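Local coordinates for gluconokinase (Sinorhizobium meliloti, PDB 3T61), which probably phosphorylates D-gluconate with ATP, giving 6-phospho-D-gluconate and ADP, at residues Phe116-Ala125 with Leu141-Asp150. Numbering follows the deposited sequence.
Sequences FLHGSESVLA and LQTQLETLED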
# COMPACT_ATOMS: atom_id res chain seq x y z
N PHE A 116 1.31 0.59 -22.26
CA PHE A 116 0.52 -0.53 -21.74
C PHE A 116 1.29 -1.85 -21.70
O PHE A 116 1.53 -2.48 -22.73
CB PHE A 116 -0.76 -0.68 -22.59
CG PHE A 116 -1.60 -1.90 -22.25
CD1 PHE A 116 -1.83 -2.26 -20.92
CD2 PHE A 116 -2.18 -2.66 -23.27
CE1 PHE A 116 -2.64 -3.35 -20.61
CE2 PHE A 116 -3.00 -3.77 -22.97
CZ PHE A 116 -3.23 -4.12 -21.63
N LEU A 117 1.69 -2.27 -20.50
CA LEU A 117 2.42 -3.52 -20.31
C LEU A 117 1.35 -4.59 -20.15
O LEU A 117 0.49 -4.47 -19.29
CB LEU A 117 3.28 -3.46 -19.05
CG LEU A 117 4.33 -2.36 -19.00
CD1 LEU A 117 5.02 -2.40 -17.66
CD2 LEU A 117 5.33 -2.50 -20.17
N HIS A 118 1.42 -5.65 -20.96
CA HIS A 118 0.41 -6.69 -20.90
C HIS A 118 0.91 -8.12 -21.16
O HIS A 118 1.92 -8.36 -21.84
CB HIS A 118 -0.70 -6.35 -21.90
CG HIS A 118 -0.24 -6.43 -23.33
ND1 HIS A 118 -0.46 -7.53 -24.12
CD2 HIS A 118 0.50 -5.57 -24.07
CE1 HIS A 118 0.12 -7.36 -25.29
NE2 HIS A 118 0.72 -6.18 -25.29
N GLY A 119 0.15 -9.07 -20.62
CA GLY A 119 0.47 -10.47 -20.78
C GLY A 119 -0.71 -11.24 -20.23
O GLY A 119 -1.58 -10.65 -19.59
N SER A 120 -0.75 -12.54 -20.49
CA SER A 120 -1.84 -13.38 -20.00
C SER A 120 -1.61 -13.65 -18.53
O SER A 120 -0.52 -13.45 -18.01
CB SER A 120 -1.85 -14.72 -20.75
OG SER A 120 -0.65 -15.43 -20.48
N GLU A 121 -2.66 -14.12 -17.86
CA GLU A 121 -2.56 -14.43 -16.44
C GLU A 121 -1.37 -15.34 -16.16
O GLU A 121 -0.62 -15.12 -15.21
CB GLU A 121 -3.83 -15.12 -15.95
CG GLU A 121 -3.79 -15.41 -14.45
CD GLU A 121 -5.02 -16.13 -13.94
OE1 GLU A 121 -6.15 -15.63 -14.14
OE2 GLU A 121 -4.85 -17.20 -13.32
N SER A 122 -1.21 -16.37 -16.99
CA SER A 122 -0.12 -17.33 -16.81
C SER A 122 1.26 -16.68 -16.85
O SER A 122 2.09 -16.93 -15.98
CB SER A 122 -0.20 -18.42 -17.88
OG SER A 122 -1.51 -18.97 -17.94
N VAL A 123 1.50 -15.88 -17.88
CA VAL A 123 2.80 -15.23 -18.02
C VAL A 123 3.03 -14.25 -16.88
O VAL A 123 4.12 -14.19 -16.32
CB VAL A 123 2.92 -14.50 -19.37
CG1 VAL A 123 4.19 -13.67 -19.41
CG2 VAL A 123 2.92 -15.51 -20.50
N LEU A 124 2.00 -13.46 -16.57
CA LEU A 124 2.10 -12.50 -15.48
C LEU A 124 2.44 -13.21 -14.17
O LEU A 124 3.38 -12.82 -13.48
CB LEU A 124 0.78 -11.73 -15.34
CG LEU A 124 0.49 -10.72 -16.45
CD1 LEU A 124 -0.97 -10.33 -16.45
CD2 LEU A 124 1.39 -9.50 -16.27
N ALA A 125 1.69 -14.26 -13.83
CA ALA A 125 1.95 -15.00 -12.59
C ALA A 125 3.36 -15.57 -12.54
O ALA A 125 4.06 -15.45 -11.53
CB ALA A 125 0.93 -16.11 -12.42
N LEU A 141 -4.77 -11.30 -9.08
CA LEU A 141 -4.46 -11.19 -10.50
C LEU A 141 -5.69 -11.30 -11.40
O LEU A 141 -5.85 -10.51 -12.32
CB LEU A 141 -3.43 -12.26 -10.90
CG LEU A 141 -2.94 -12.21 -12.35
CD1 LEU A 141 -2.42 -10.81 -12.70
CD2 LEU A 141 -1.84 -13.26 -12.54
N GLN A 142 -6.57 -12.25 -11.12
CA GLN A 142 -7.76 -12.41 -11.95
C GLN A 142 -8.67 -11.19 -11.88
O GLN A 142 -9.20 -10.74 -12.89
CB GLN A 142 -8.51 -13.69 -11.54
CG GLN A 142 -7.59 -14.90 -11.61
CD GLN A 142 -8.32 -16.22 -11.45
OE1 GLN A 142 -9.03 -16.44 -10.47
NE2 GLN A 142 -8.12 -17.12 -12.41
N THR A 143 -8.83 -10.64 -10.68
CA THR A 143 -9.65 -9.46 -10.51
C THR A 143 -9.06 -8.27 -11.28
O THR A 143 -9.79 -7.47 -11.86
CB THR A 143 -9.80 -9.13 -9.02
OG1 THR A 143 -10.57 -10.16 -8.39
CG2 THR A 143 -10.48 -7.80 -8.82
N GLN A 144 -7.73 -8.15 -11.28
CA GLN A 144 -7.05 -7.08 -12.01
C GLN A 144 -7.40 -7.23 -13.48
O GLN A 144 -7.82 -6.28 -14.15
CB GLN A 144 -5.53 -7.21 -11.87
CG GLN A 144 -4.93 -6.83 -10.53
CD GLN A 144 -4.89 -5.34 -10.30
OE1 GLN A 144 -5.75 -4.79 -9.62
NE2 GLN A 144 -3.90 -4.68 -10.87
N LEU A 145 -7.21 -8.45 -13.99
CA LEU A 145 -7.49 -8.75 -15.38
C LEU A 145 -8.94 -8.54 -15.78
O LEU A 145 -9.21 -8.09 -16.88
CB LEU A 145 -7.04 -10.18 -15.70
CG LEU A 145 -5.54 -10.38 -15.53
CD1 LEU A 145 -5.18 -11.85 -15.70
CD2 LEU A 145 -4.80 -9.51 -16.55
N GLU A 146 -9.88 -8.87 -14.90
CA GLU A 146 -11.29 -8.66 -15.23
C GLU A 146 -11.59 -7.17 -15.23
O GLU A 146 -12.41 -6.69 -16.00
CB GLU A 146 -12.19 -9.36 -14.20
CG GLU A 146 -11.93 -10.84 -14.04
CD GLU A 146 -12.83 -11.49 -13.00
OE1 GLU A 146 -12.92 -10.98 -11.86
OE2 GLU A 146 -13.45 -12.53 -13.32
N THR A 147 -10.91 -6.43 -14.36
CA THR A 147 -11.12 -4.99 -14.27
C THR A 147 -10.46 -4.24 -15.43
O THR A 147 -10.95 -3.19 -15.85
CB THR A 147 -10.59 -4.45 -12.92
OG1 THR A 147 -11.25 -5.13 -11.85
CG2 THR A 147 -10.83 -2.95 -12.80
N LEU A 148 -9.36 -4.79 -15.95
CA LEU A 148 -8.65 -4.16 -17.05
C LEU A 148 -9.49 -3.99 -18.32
O LEU A 148 -10.08 -4.94 -18.83
CB LEU A 148 -7.38 -4.95 -17.42
CG LEU A 148 -6.65 -4.48 -18.69
CD1 LEU A 148 -6.05 -3.10 -18.47
CD2 LEU A 148 -5.57 -5.47 -19.07
N GLU A 149 -9.54 -2.76 -18.80
CA GLU A 149 -10.25 -2.44 -20.02
C GLU A 149 -9.12 -2.10 -20.99
O GLU A 149 -8.45 -1.07 -20.83
CB GLU A 149 -11.17 -1.24 -19.81
CG GLU A 149 -12.45 -1.58 -19.07
CD GLU A 149 -13.14 -0.36 -18.50
OE1 GLU A 149 -13.12 0.71 -19.13
OE2 GLU A 149 -13.72 -0.49 -17.41
N ASP A 150 -8.91 -2.98 -21.97
CA ASP A 150 -7.84 -2.81 -22.95
C ASP A 150 -7.78 -1.41 -23.55
O ASP A 150 -8.73 -0.94 -24.17
CB ASP A 150 -7.96 -3.84 -24.06
CG ASP A 150 -6.68 -3.99 -24.85
OD1 ASP A 150 -6.21 -2.99 -25.43
OD2 ASP A 150 -6.13 -5.11 -24.88
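Glu121 OE1 accepts a hydrogen bond from Gln142 NE2 at 3.0 Å, on its syn lone pair and almost in the plane of the amide, with an N-H...O angle of 150°. Carboxylate and amide planes stand 73° apart. In a fold consistent with the P-loop kinases, the bond joins helix 121-132, which follows strand 113-118 of the parallel sheet, to helix 138-147, the next helix in the chain. The short segments of the two run nearer antiparallel than parallel, with axes 11.0 Å apart, and leucines fill the space between them. While the carboxylate bonds to Gln142, the aliphatic part of Glu121, with CG anti to the backbone N (chi1 -178°) and the chain extended beyond, lies across the leucines: CB meets Leu145 CD1 at 3.5 Å, and CG rests against Leu141 CD2. With an alanine here the Gln142 amide would probably lose this acceptor, and Leu141 CD2 the packing of CG. The same methyl also touches Ala125 CB, and deeper in, Leu124 CD1 bridges Leu141 CD1 and Leu145 CD2, the latter at 3.9 Å. At the start of helix 121-132, Ser120 is the N-cap, its OG taking a weak bond from Val123 N.

The other end of the contact joins the strand to the exit of helix 138-147. Phe116 is on a strand lying between strands 21-24 and 157-161, and its side chain packs on Met24, Ala159 and Pro151. Leu148, just past the helix, comes from the opposite direction and sets CD2 at the ring edge, 3.7 Å from Phe116 CZ. The Asp150 side chain, salt-bridged to Arg152 through OD2, runs at about a right angle to that of Phe116; its carboxylate is turned steeply against the ring, and OD2 lies 3.9 Å from Phe116 CE2.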